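Local coordinates for NF-kappa-B inhibitor beta (Mus musculus, PDB 1OY3), which inhibits NF-kappa-B by forming a complex with it and trapping it in the cytoplasm, at residues 18-23 with 53-58; 59-64 with 95-100; 83-88 with 171-176; 207-212 with 245-250. All blocks are in the same frame, centred on the assembly; numbering follows the deposited sequence.

Interaction 1: 18-23 with 53-58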
loop_
_atom_site.group_PDB
_atom_site.type_symbol
_atom_site.label_atom_id
_atom_site.label_comp_id
_atom_site.label_asym_id
_atom_site.label_seq_id
_atom_site.Cartn_x
_atom_site.Cartn_y
_atom_site.Cartn_z
ATOM N N ILE C 18 -10.758 15.819 14.431
ATOM C CA ILE C 18 -9.577 16.585 14.041
ATOM C C ILE C 18 -9.215 17.515 15.197
ATOM O O ILE C 18 -8.048 17.657 15.544
ATOM C CB ILE C 18 -9.840 17.455 12.804
ATOM C CG1 ILE C 18 -10.025 16.577 11.574
ATOM C CG2 ILE C 18 -8.684 18.427 12.597
ATOM C CD1 ILE C 18 -10.755 17.272 10.440
ATOM N N HIS C 19 -10.229 18.151 15.783
ATOM C CA HIS C 19 -10.009 19.064 16.900
ATOM C C HIS C 19 -10.008 18.375 18.266
ATOM O O HIS C 19 -9.914 19.031 19.304
ATOM C CB HIS C 19 -11.045 20.191 16.879
ATOM C CG HIS C 19 -10.797 21.210 15.811
ATOM N ND1 HIS C 19 -11.345 21.117 14.549
ATOM C CD2 HIS C 19 -10.008 22.310 15.798
ATOM C CE1 HIS C 19 -10.900 22.116 13.806
ATOM N NE2 HIS C 19 -10.086 22.853 14.541
ATOM N N GLN C 20 -10.109 17.051 18.262
ATOM C CA GLN C 20 -10.089 16.294 19.506
ATOM C C GLN C 20 -11.010 16.914 20.552
ATOM O O GLN C 20 -10.600 17.162 21.690
ATOM C CB GLN C 20 -8.654 16.241 20.036
ATOM C CG GLN C 20 -7.694 15.515 19.106
ATOM C CD GLN C 20 -6.242 15.683 19.501
ATOM O OE1 GLN C 20 -5.831 15.298 20.597
ATOM N NE2 GLN C 20 -5.453 16.258 18.604
ATOM N N HIS C 21 -12.255 17.168 20.167
ATOM C CA HIS C 21 -13.217 17.764 21.090
ATOM C C HIS C 21 -14.236 16.710 21.539
ATOM O O HIS C 21 -15.329 16.602 20.981
ATOM C CB HIS C 21 -13.933 18.939 20.411
ATOM C CG HIS C 21 -14.628 19.857 21.368
ATOM N ND1 HIS C 21 -14.182 21.135 21.629
ATOM C CD2 HIS C 21 -15.727 19.679 22.140
ATOM C CE1 HIS C 21 -14.975 21.705 22.518
ATOM N NE2 HIS C 21 -15.921 20.842 22.846
ATOM N N GLU C 22 -13.869 15.929 22.548
ATOM C CA GLU C 22 -14.749 14.882 23.051
ATOM C C GLU C 22 -16.166 15.358 23.346
ATOM O O GLU C 22 -17.138 14.720 22.937
ATOM C CB GLU C 22 -14.006 13.996 24.048
ATOM C CG GLU C 22 -12.727 13.415 23.472
ATOM C CD GLU C 22 -12.987 12.298 22.481
ATOM O OE1 GLU C 22 -13.226 11.158 22.936
ATOM O OE2 GLU C 22 -12.946 12.553 21.251
ATOM N N PRO C 23 -16.304 16.479 24.073
ATOM C CA PRO C 23 -17.630 17.014 24.400
ATOM C C PRO C 23 -18.519 17.228 23.178
ATOM O O PRO C 23 -19.662 16.773 23.151
ATOM C CB PRO C 23 -17.298 18.314 25.123
ATOM C CG PRO C 23 -16.047 17.935 25.874
ATOM C CD PRO C 23 -15.254 17.221 24.794
ATOM N N ALA C 53 -8.577 6.639 14.050
ATOM C CA ALA C 53 -7.565 5.585 13.979
ATOM C C ALA C 53 -6.167 6.156 13.740
ATOM O O ALA C 53 -5.196 5.742 14.376
ATOM C CB ALA C 53 -7.914 4.595 12.877
ATOM N N ILE C 54 -6.075 7.107 12.826
ATOM C CA ILE C 54 -4.808 7.735 12.503
ATOM C C ILE C 54 -4.262 8.444 13.725
ATOM O O ILE C 54 -3.061 8.398 13.991
ATOM C CB ILE C 54 -4.970 8.751 11.339
ATOM C CG1 ILE C 54 -5.216 7.999 10.027
ATOM C CG2 ILE C 54 -3.729 9.628 11.216
ATOM C CD1 ILE C 54 -5.737 8.873 8.913
ATOM N N LEU C 55 -5.148 9.096 14.473
ATOM C CA LEU C 55 -4.740 9.829 15.663
ATOM C C LEU C 55 -4.387 8.900 16.820
ATOM O O LEU C 55 -3.829 9.342 17.828
ATOM C CB LEU C 55 -5.849 10.794 16.096
ATOM C CG LEU C 55 -6.127 11.980 15.161
ATOM C CD1 LEU C 55 -7.304 12.817 15.709
ATOM C CD2 LEU C 55 -4.869 12.832 15.022
ATOM N N GLY C 56 -4.719 7.619 16.669
ATOM C CA GLY C 56 -4.427 6.641 17.703
ATOM C C GLY C 56 -5.211 6.859 18.983
ATOM O O GLY C 56 -4.710 6.588 20.075
ATOM N N GLU C 57 -6.442 7.340 18.859
ATOM C CA GLU C 57 -7.290 7.595 20.027
ATOM C C GLU C 57 -8.270 6.439 20.284
ATOM O O GLU C 57 -9.377 6.425 19.750
ATOM C CB GLU C 57 -8.053 8.900 19.809
ATOM C CG GLU C 57 -7.151 10.119 19.729
ATOM C CD GLU C 57 -7.910 11.397 19.410
ATOM O OE1 GLU C 57 -7.401 12.486 19.745
ATOM O OE2 GLU C 57 -9.009 11.318 18.814
ATOM N N ALA C 58 -7.857 5.484 21.117
ATOM C CA ALA C 58 -8.667 4.301 21.423
ATOM C C ALA C 58 -10.037 4.621 21.976
ATOM O O ALA C 58 -11.016 3.924 21.694
ATOM C CB ALA C 58 -7.910 3.376 22.400
HETATM O O HOH W 1 -9.738 13.655 21.519
#
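Q20 and E57 face each other from equivalent turns of the first two ankyrin repeats, their CA atoms 9.2 Å apart, each just past a helix, where Q20 and G56 take positive phi in Schellman motifs before H21 and E57 stand as N-caps of the next helices. Side chains alone bridge this distance. Both start with CG beside the backbone N and run on extended (chi2 169° in Q20, 176° in E57), and they meet at about a right angle. The touching atoms are CG of Q20 and OE1 of E57, 3.1 Å apart, so the carboxylate oxygen rests against the aliphatic part of the glutamine and not on its amide nitrogen. The amide plane is turned 67° from the carboxylate, and OE1 of Q20 lies 3.3 Å from OE1 of E57, two acceptors with no hydrogen bond between them. CD1 of L55 also comes within 4.4 Å of the same Q20 CG. A water lies within hydrogen-bonding distance of E57 OE1 (3.2 Å) and, more weakly, of E22 OE2, though it has too few protons for every acceptor around it. H19, on the same turn as Q20, stacks on an aromatic side chain of another protein chain in the complex. Between the two turns the junction is a surface one that brings two acidic groups together, E22 OE2 lying 4.8 Å from E57 OE2; the salt bridge from K63 to E22 and the bond of T60 OG1 to E57 OE2 probably offset their repulsion, and the water may help.

Interaction 2: 59-64 with 95-100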
loop_
_atom_site.group_PDB
_atom_site.type_symbol
_atom_site.label_atom_id
_atom_site.label_comp_id
_atom_site.label_asym_id
_atom_site.label_seq_id
_atom_site.Cartn_x
_atom_site.Cartn_y
_atom_site.Cartn_z
ATOM N N SER C 59 -10.116 5.676 22.775
ATOM C CA SER C 59 -11.386 6.057 23.354
ATOM C C SER C 59 -12.320 6.581 22.262
ATOM O O SER C 59 -13.501 6.238 22.214
ATOM C CB SER C 59 -11.165 7.123 24.423
ATOM O OG SER C 59 -12.390 7.518 24.992
ATOM N N THR C 60 -11.777 7.390 21.363
ATOM C CA THR C 60 -12.576 7.963 20.284
ATOM C C THR C 60 -13.010 6.906 19.265
ATOM O O THR C 60 -14.092 6.997 18.684
ATOM C CB THR C 60 -11.790 9.082 19.579
ATOM O OG1 THR C 60 -11.424 10.072 20.550
ATOM C CG2 THR C 60 -12.635 9.728 18.475
ATOM N N VAL C 61 -12.178 5.889 19.068
ATOM C CA VAL C 61 -12.514 4.840 18.130
ATOM C C VAL C 61 -13.684 4.017 18.664
ATOM O O VAL C 61 -14.538 3.576 17.889
ATOM C CB VAL C 61 -11.296 3.921 17.852
ATOM C CG1 VAL C 61 -11.744 2.652 17.132
ATOM C CG2 VAL C 61 -10.265 4.683 16.997
ATOM N N GLU C 62 -13.740 3.825 19.982
ATOM C CA GLU C 62 -14.822 3.051 20.585
ATOM C C GLU C 62 -16.166 3.754 20.450
ATOM O O GLU C 62 -17.176 3.120 20.148
ATOM C CB GLU C 62 -14.529 2.770 22.069
ATOM C CG GLU C 62 -15.656 2.041 22.813
ATOM C CD GLU C 62 -15.266 1.623 24.228
ATOM O OE1 GLU C 62 -14.627 2.434 24.931
ATOM O OE2 GLU C 62 -15.599 0.490 24.640
ATOM N N LYS C 63 -16.180 5.064 20.680
ATOM C CA LYS C 63 -17.421 5.828 20.581
ATOM C C LYS C 63 -17.985 5.689 19.185
ATOM O O LYS C 63 -19.154 5.341 19.003
ATOM C CB LYS C 63 -17.163 7.299 20.886
ATOM C CG LYS C 63 -16.715 7.562 22.303
ATOM C CD LYS C 63 -16.593 9.060 22.530
ATOM C CE LYS C 63 -16.191 9.375 23.950
ATOM N NZ LYS C 63 -15.982 10.837 24.082
ATOM N N LEU C 64 -17.136 5.939 18.193
ATOM C CA LEU C 64 -17.537 5.832 16.799
ATOM C C LEU C 64 -17.976 4.406 16.494
ATOM O O LEU C 64 -19.009 4.190 15.852
ATOM C CB LEU C 64 -16.373 6.264 15.885
ATOM C CG LEU C 64 -16.009 7.739 16.087
ATOM C CD1 LEU C 64 -14.688 8.093 15.410
ATOM C CD2 LEU C 64 -17.153 8.598 15.540
ATOM N N CYS C 95 -7.253 -3.024 18.950
ATOM C CA CYS C 95 -7.873 -3.857 19.965
ATOM C C CYS C 95 -9.381 -3.558 20.095
ATOM O O CYS C 95 -10.215 -4.470 20.188
ATOM C CB CYS C 95 -7.137 -3.624 21.282
ATOM S SG CYS C 95 -7.547 -4.784 22.555
ATOM N N VAL C 96 -9.724 -2.276 20.094
ATOM C CA VAL C 96 -11.120 -1.853 20.170
ATOM C C VAL C 96 -11.886 -2.401 18.961
ATOM O O VAL C 96 -13.010 -2.887 19.085
ATOM C CB VAL C 96 -11.244 -0.308 20.141
ATOM C CG1 VAL C 96 -12.695 0.085 20.040
ATOM C CG2 VAL C 96 -10.592 0.301 21.385
ATOM N N LEU C 97 -11.271 -2.317 17.785
ATOM C CA LEU C 97 -11.919 -2.785 16.568
ATOM C C LEU C 97 -12.018 -4.298 16.443
ATOM O O LEU C 97 -13.012 -4.813 15.928
ATOM C CB LEU C 97 -11.198 -2.240 15.334
ATOM C CG LEU C 97 -11.234 -0.724 15.104
ATOM C CD1 LEU C 97 -10.358 -0.384 13.912
ATOM C CD2 LEU C 97 -12.674 -0.252 14.880
ATOM N N LEU C 98 -10.990 -4.997 16.920
ATOM C CA LEU C 98 -10.918 -6.451 16.825
ATOM C C LEU C 98 -11.769 -7.271 17.808
ATOM O O LEU C 98 -11.260 -8.158 18.491
ATOM C CB LEU C 98 -9.448 -6.874 16.927
ATOM C CG LEU C 98 -8.558 -6.317 15.804
ATOM C CD1 LEU C 98 -7.096 -6.543 16.134
ATOM C CD2 LEU C 98 -8.925 -6.972 14.490
ATOM N N GLN C 99 -13.061 -6.969 17.865
ATOM C CA GLN C 99 -14.010 -7.671 18.736
ATOM C C GLN C 99 -15.406 -7.216 18.349
ATOM O O GLN C 99 -15.555 -6.243 17.624
ATOM C CB GLN C 99 -13.750 -7.337 20.212
ATOM C CG GLN C 99 -13.963 -5.879 20.591
ATOM C CD GLN C 99 -13.473 -5.559 22.006
ATOM O OE1 GLN C 99 -12.412 -4.959 22.189
ATOM N NE2 GLN C 99 -14.238 -5.970 23.004
ATOM N N PRO C 100 -16.446 -7.923 18.820
ATOM C CA PRO C 100 -17.813 -7.533 18.483
ATOM C C PRO C 100 -18.076 -6.093 18.907
ATOM O O PRO C 100 -17.696 -5.686 19.998
ATOM C CB PRO C 100 -18.656 -8.530 19.273
ATOM C CG PRO C 100 -17.780 -9.754 19.292
ATOM C CD PRO C 100 -16.430 -9.176 19.594
#
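V61 and E62 of helix 58-66 pack against V96 and L97 at the end of helix 91-97, joining the second helices of ankyrin repeats 2 and 3 in the side-by-side stacking of the ankyrin fold. The backbones come close, with the CA atoms of E62 and V96 6.2 Å apart. Both valines place CG1 opposite the backbone N (chi1 167° in V61, 173° in V96), and it is these two methyls that point into the interface, meeting at 4.0 Å. L97 starts differently: its CG lies beside the backbone N (chi1 -66°), and although the side chain leaves the helix obliquely to the neighbour, its CD2 branch reaches V61 CG1 at 3.8 Å. The two side chains cross at about a right angle. Behind this row, V61 also rests on L49 and A52 of helix 48-55, and L97 on A81 of helix 81-85, so the buried half of the contact merges with the layer of first helices. E62 takes part through its root, while the rest of its chain extends to the exposed carboxylate: V96 CG1 rests against both CB and CA of E62, at 3.8 Å from CB and, in the closest approach of the contact, 3.7 Å from CA.

Interaction 3: 83-88 with 171-176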
loop_
_atom_site.group_PDB
_atom_site.type_symbol
_atom_site.label_atom_id
_atom_site.label_comp_id
_atom_site.label_asym_id
_atom_site.label_seq_id
_atom_site.Cartn_x
_atom_site.Cartn_y
_atom_site.Cartn_z
ATOM N N HIS C 83 -6.543 -0.846 8.909
ATOM C CA HIS C 83 -5.315 -0.716 8.117
ATOM C C HIS C 83 -4.490 0.456 8.595
ATOM O O HIS C 83 -3.275 0.369 8.676
ATOM C CB HIS C 83 -5.610 -0.477 6.633
ATOM C CG HIS C 83 -5.778 -1.727 5.829
ATOM N ND1 HIS C 83 -7.008 -2.182 5.410
ATOM C CD2 HIS C 83 -4.867 -2.608 5.354
ATOM C CE1 HIS C 83 -6.849 -3.290 4.707
ATOM N NE2 HIS C 83 -5.558 -3.569 4.661
ATOM N N LEU C 84 -5.170 1.563 8.874
ATOM C CA LEU C 84 -4.519 2.782 9.323
ATOM C C LEU C 84 -3.879 2.587 10.691
ATOM O O LEU C 84 -2.784 3.083 10.944
ATOM C CB LEU C 84 -5.534 3.937 9.353
ATOM C CG LEU C 84 -6.139 4.275 7.983
ATOM C CD1 LEU C 84 -7.270 5.294 8.132
ATOM C CD2 LEU C 84 -5.044 4.819 7.073
ATOM N N ALA C 85 -4.565 1.861 11.568
ATOM C CA ALA C 85 -4.041 1.602 12.895
ATOM C C ALA C 85 -2.714 0.878 12.763
ATOM O O ALA C 85 -1.778 1.152 13.514
ATOM C CB ALA C 85 -5.022 0.741 13.714
ATOM N N CYS C 86 -2.634 -0.033 11.797
ATOM C CA CYS C 86 -1.416 -0.818 11.596
ATOM C C CYS C 86 -0.265 -0.051 10.977
ATOM O O CYS C 86 0.824 -0.584 10.830
ATOM C CB CYS C 86 -1.711 -2.037 10.728
ATOM S SG CYS C 86 -2.914 -3.143 11.452
ATOM N N ARG C 87 -0.506 1.199 10.619
ATOM C CA ARG C 87 0.526 2.017 9.991
ATOM C C ARG C 87 1.130 2.953 11.023
ATOM O O ARG C 87 2.280 3.366 10.905
ATOM C CB ARG C 87 -0.076 2.847 8.853
ATOM C CG ARG C 87 -0.932 2.062 7.882
ATOM C CD ARG C 87 -1.584 2.998 6.870
ATOM N NE ARG C 87 -0.616 3.589 5.949
ATOM C CZ ARG C 87 -0.801 4.737 5.308
ATOM N NH1 ARG C 87 -1.915 5.432 5.491
ATOM N NH2 ARG C 87 0.123 5.184 4.469
ATOM N N VAL C 88 0.346 3.271 12.042
ATOM C CA VAL C 88 0.793 4.173 13.091
ATOM C C VAL C 88 0.933 3.479 14.432
ATOM O O VAL C 88 0.929 4.135 15.472
ATOM C CB VAL C 88 -0.183 5.356 13.253
ATOM C CG1 VAL C 88 -0.442 5.999 11.897
ATOM C CG2 VAL C 88 -1.482 4.873 13.877
ATOM N N ALA C 171 5.725 -5.889 15.950
ATOM C CA ALA C 171 5.542 -7.159 16.632
ATOM C C ALA C 171 4.280 -7.174 17.483
ATOM O O ALA C 171 3.523 -8.142 17.472
ATOM C CB ALA C 171 6.762 -7.455 17.495
ATOM N N GLU C 172 4.068 -6.099 18.231
ATOM C CA GLU C 172 2.896 -5.991 19.072
ATOM C C GLU C 172 1.619 -6.096 18.225
ATOM O O GLU C 172 0.670 -6.803 18.593
ATOM C CB GLU C 172 2.912 -4.666 19.827
ATOM C CG GLU C 172 2.674 -4.824 21.312
ATOM C CD GLU C 172 1.633 -5.887 21.614
ATOM O OE1 GLU C 172 0.475 -5.739 21.170
ATOM O OE2 GLU C 172 1.980 -6.876 22.293
ATOM N N MET C 173 1.594 -5.409 17.087
ATOM C CA MET C 173 0.407 -5.457 16.230
ATOM C C MET C 173 0.240 -6.840 15.607
ATOM O O MET C 173 -0.882 -7.316 15.434
ATOM C CB MET C 173 0.468 -4.405 15.116
ATOM C CG MET C 173 -0.878 -4.285 14.361
ATOM S SD MET C 173 -2.226 -3.615 15.411
ATOM C CE MET C 173 -1.863 -1.841 15.210
ATOM N N VAL C 174 1.357 -7.481 15.276
ATOM C CA VAL C 174 1.309 -8.819 14.694
ATOM C C VAL C 174 0.655 -9.755 15.714
ATOM O O VAL C 174 -0.177 -10.592 15.363
ATOM C CB VAL C 174 2.733 -9.336 14.352
ATOM C CG1 VAL C 174 2.688 -10.816 13.950
ATOM C CG2 VAL C 174 3.316 -8.518 13.225
ATOM N N ARG C 175 1.025 -9.599 16.982
ATOM C CA ARG C 175 0.457 -10.428 18.039
ATOM C C ARG C 175 -1.067 -10.294 18.125
ATOM O O ARG C 175 -1.777 -11.301 18.187
ATOM C CB ARG C 175 1.117 -10.096 19.388
ATOM C CG ARG C 175 2.448 -10.820 19.595
ATOM C CD ARG C 175 3.000 -10.637 20.993
ATOM N NE ARG C 175 3.678 -9.358 21.151
ATOM C CZ ARG C 175 4.996 -9.198 21.083
ATOM N NH1 ARG C 175 5.782 -10.250 20.868
ATOM N NH2 ARG C 175 5.527 -7.987 21.216
ATOM N N LEU C 176 -1.564 -9.059 18.121
ATOM C CA LEU C 176 -3.001 -8.802 18.170
ATOM C C LEU C 176 -3.707 -9.411 16.962
ATOM O O LEU C 176 -4.771 -10.023 17.086
ATOM C CB LEU C 176 -3.277 -7.296 18.208
ATOM C CG LEU C 176 -3.319 -6.587 19.564
ATOM C CD1 LEU C 176 -2.395 -7.259 20.571
ATOM C CD2 LEU C 176 -2.938 -5.130 19.350
#
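M173 reaches from helix 171-180 across to A85 and C86, and its bent side chain carries this contact between ankyrin repeats 3 and 4. Its CB points at the other segment, and a chi1 of -170° sets CG opposite the backbone N, beside C86 SG; turns of 67° and 84° at chi2 and chi3 then fold the thioether over, so that SD also lies beside C86 and the terminal methyl swings round to A85. The cysteine meets this bend side-on. Its SG, beside its own backbone N, is 3.7 Å from M173 CG and 4.0 Å from SD, so that two sulfurs are neighbours in an apolar contact. CE, at the far end, settles 3.4 Å from the carbonyl oxygen of A85 and 4.3 Å from its CB. One bent side chain thus fits round the end of helix 81-85, touching a methyl, a thiol and a peptide carbonyl, without any hydrogen bond between the segments. Within helix 171-180, R175 NE bridges to E172 OE2 (3.2 Å). All three touching residues are buried. M173 also packs on H91 and A94 of helix 91-97 and on A165 of helix 161-167, placing it where the helices of the two repeats converge, while A171, V174 and R175 of helix 171-180 are packed by helix 205-213.

Interaction 4: 207-212 with 245-250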
loop_
_atom_site.group_PDB
_atom_site.type_symbol
_atom_site.label_atom_id
_atom_site.label_comp_id
_atom_site.label_asym_id
_atom_site.label_seq_id
_atom_site.Cartn_x
_atom_site.Cartn_y
_atom_site.Cartn_z
ATOM N N VAL C 207 9.593 -10.474 14.512
ATOM C CA VAL C 207 8.319 -10.607 13.822
ATOM C C VAL C 207 8.356 -11.927 13.061
ATOM O O VAL C 207 7.373 -12.672 13.029
ATOM C CB VAL C 207 8.091 -9.419 12.841
ATOM C CG1 VAL C 207 6.904 -9.701 11.917
ATOM C CG2 VAL C 207 7.840 -8.149 13.635
ATOM N N LEU C 208 9.501 -12.217 12.452
ATOM C CA LEU C 208 9.667 -13.462 11.704
ATOM C C LEU C 208 9.399 -14.632 12.646
ATOM O O LEU C 208 8.708 -15.599 12.290
ATOM C CB LEU C 208 11.091 -13.557 11.152
ATOM C CG LEU C 208 11.491 -14.847 10.434
ATOM C CD1 LEU C 208 10.590 -15.066 9.220
ATOM C CD2 LEU C 208 12.957 -14.756 10.012
ATOM N N GLU C 209 9.931 -14.531 13.859
ATOM C CA GLU C 209 9.747 -15.587 14.852
ATOM C C GLU C 209 8.300 -15.713 15.291
ATOM O O GLU C 209 7.773 -16.827 15.368
ATOM C CB GLU C 209 10.630 -15.348 16.075
ATOM C CG GLU C 209 10.402 -16.374 17.181
ATOM C CD GLU C 209 11.550 -16.440 18.161
ATOM O OE1 GLU C 209 11.859 -15.407 18.795
ATOM O OE2 GLU C 209 12.149 -17.533 18.293
ATOM N N LEU C 210 7.655 -14.584 15.589
ATOM C CA LEU C 210 6.249 -14.623 15.998
ATOM C C LEU C 210 5.475 -15.398 14.946
ATOM O O LEU C 210 4.742 -16.337 15.260
ATOM C CB LEU C 210 5.665 -13.209 16.121
ATOM C CG LEU C 210 6.035 -12.408 17.374
ATOM C CD1 LEU C 210 5.407 -11.011 17.310
ATOM C CD2 LEU C 210 5.559 -13.159 18.620
ATOM N N LEU C 211 5.650 -15.007 13.688
ATOM C CA LEU C 211 4.971 -15.682 12.593
ATOM C C LEU C 211 5.299 -17.172 12.608
ATOM O O LEU C 211 4.403 -18.021 12.539
ATOM C CB LEU C 211 5.403 -15.071 11.254
ATOM C CG LEU C 211 4.899 -13.645 11.016
ATOM C CD1 LEU C 211 5.567 -13.037 9.797
ATOM C CD2 LEU C 211 3.385 -13.690 10.851
ATOM N N LEU C 212 6.587 -17.488 12.706
ATOM C CA LEU C 212 7.015 -18.888 12.707
ATOM C C LEU C 212 6.389 -19.718 13.826
ATOM O O LEU C 212 5.783 -20.760 13.568
ATOM C CB LEU C 212 8.550 -18.969 12.765
ATOM C CG LEU C 212 9.205 -18.650 11.413
ATOM C CD1 LEU C 212 10.720 -18.538 11.571
ATOM C CD2 LEU C 212 8.828 -19.736 10.383
ATOM N N ARG C 245 15.713 -21.697 9.656
ATOM C CA ARG C 245 16.366 -22.997 9.736
ATOM C C ARG C 245 15.793 -23.730 10.947
ATOM O O ARG C 245 15.202 -24.802 10.822
ATOM C CB ARG C 245 17.874 -22.831 9.936
ATOM C CG ARG C 245 18.628 -22.102 8.832
ATOM C CD ARG C 245 18.830 -22.964 7.601
ATOM N NE ARG C 245 20.143 -22.737 6.998
ATOM C CZ ARG C 245 20.601 -21.552 6.608
ATOM N NH1 ARG C 245 19.851 -20.468 6.750
ATOM N NH2 ARG C 245 21.811 -21.446 6.077
ATOM N N ALA C 246 15.967 -23.120 12.118
ATOM C CA ALA C 246 15.498 -23.684 13.379
ATOM C C ALA C 246 14.030 -24.098 13.371
ATOM O O ALA C 246 13.624 -24.960 14.148
ATOM C CB ALA C 246 15.754 -22.698 14.513
ATOM N N HIS C 247 13.230 -23.490 12.500
ATOM C CA HIS C 247 11.816 -23.835 12.431
ATOM C C HIS C 247 11.431 -24.759 11.284
ATOM O O HIS C 247 10.278 -24.774 10.850
ATOM C CB HIS C 247 10.949 -22.576 12.396
ATOM C CG HIS C 247 10.643 -22.026 13.755
ATOM N ND1 HIS C 247 11.512 -21.201 14.439
ATOM C CD2 HIS C 247 9.593 -22.237 14.586
ATOM C CE1 HIS C 247 11.010 -20.928 15.632
ATOM N NE2 HIS C 247 9.848 -21.546 15.745
ATOM N N GLY C 248 12.397 -25.529 10.796
ATOM C CA GLY C 248 12.118 -26.476 9.730
ATOM C C GLY C 248 11.902 -25.954 8.323
ATOM O O GLY C 248 11.159 -26.551 7.544
ATOM N N ALA C 249 12.540 -24.843 7.985
ATOM C CA ALA C 249 12.407 -24.294 6.647
ATOM C C ALA C 249 13.389 -25.036 5.734
ATOM O O ALA C 249 14.602 -24.999 5.960
ATOM C CB ALA C 249 12.722 -22.807 6.662
ATOM N N PRO C 250 12.878 -25.741 4.707
ATOM C CA PRO C 250 13.762 -26.472 3.791
ATOM C C PRO C 250 14.790 -25.524 3.170
ATOM O O PRO C 250 14.537 -24.324 3.045
ATOM C CB PRO C 250 12.794 -27.037 2.758
ATOM C CG PRO C 250 11.561 -27.283 3.568
ATOM C CD PRO C 250 11.466 -26.011 4.388
#
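A chi1 of -76° in L212 and one of -85° in H247 bring the two side chains alongside each other: the backbone directs the leucine CB at the imidazole, its chi1 lays CD1 and CD2 along the ring and the CB of H247, and the histidine ring is turned broadside to L212 CB. That carbon stands over the centre of the ring, 3.9 Å from its centroid and 12° off the normal, a CH-pi contact made by a methylene carbon. The leucine's CD1 also approaches, 4.0 Å from ND1, and CD2 leans on the histidine CB, so that L212 follows the imidazole from ring to root. E209, one turn back in helix 205-213, extends its carboxylate alongside; OE2 lies near the ring plane at the edge, 4.5 Å from CE1. H247 is the first residue to leave helix 238-246, and G248 with positive phi completes the Schellman motif that closes it. This joins the second helix of ankyrin repeat 5 to the end of that of repeat 6. Behind the leucine, L196 of helix 195-201 is in contact with it, while H247 ND1 makes a weak hydrogen bond to the carbonyl of L243. The contact is therefore mostly dispersion between an aliphatic chain and an aromatic face. With OE2 of E209 5.3 Å from NE2 of H247, there is no direct ion pair, but the glutamate could modestly favour a protonated imidazole.

Overall arrangement
From the N terminus, interaction 1 closes the first loop, joining ankyrin repeat 1 to repeat 2 at the turns between their paired helices. Interaction 2 opens immediately afterwards, in the helix that follows, and links repeats 2 and 3. Before it closes, interaction 3 begins, so the two cross; interaction 3 then spans the long unmodelled segment 109-143 to bring repeat 4 against repeat 3. Interaction 4 follows in series and joins repeats 5 and 6. Interactions 1, 2 and 3 touch one another, and helix 171-180 packs on helix 205-213 to connect interaction 3 with interaction 4. Interactions 1 and 4, with centres about 38 Å apart, lie on opposite sides of the chain's centre.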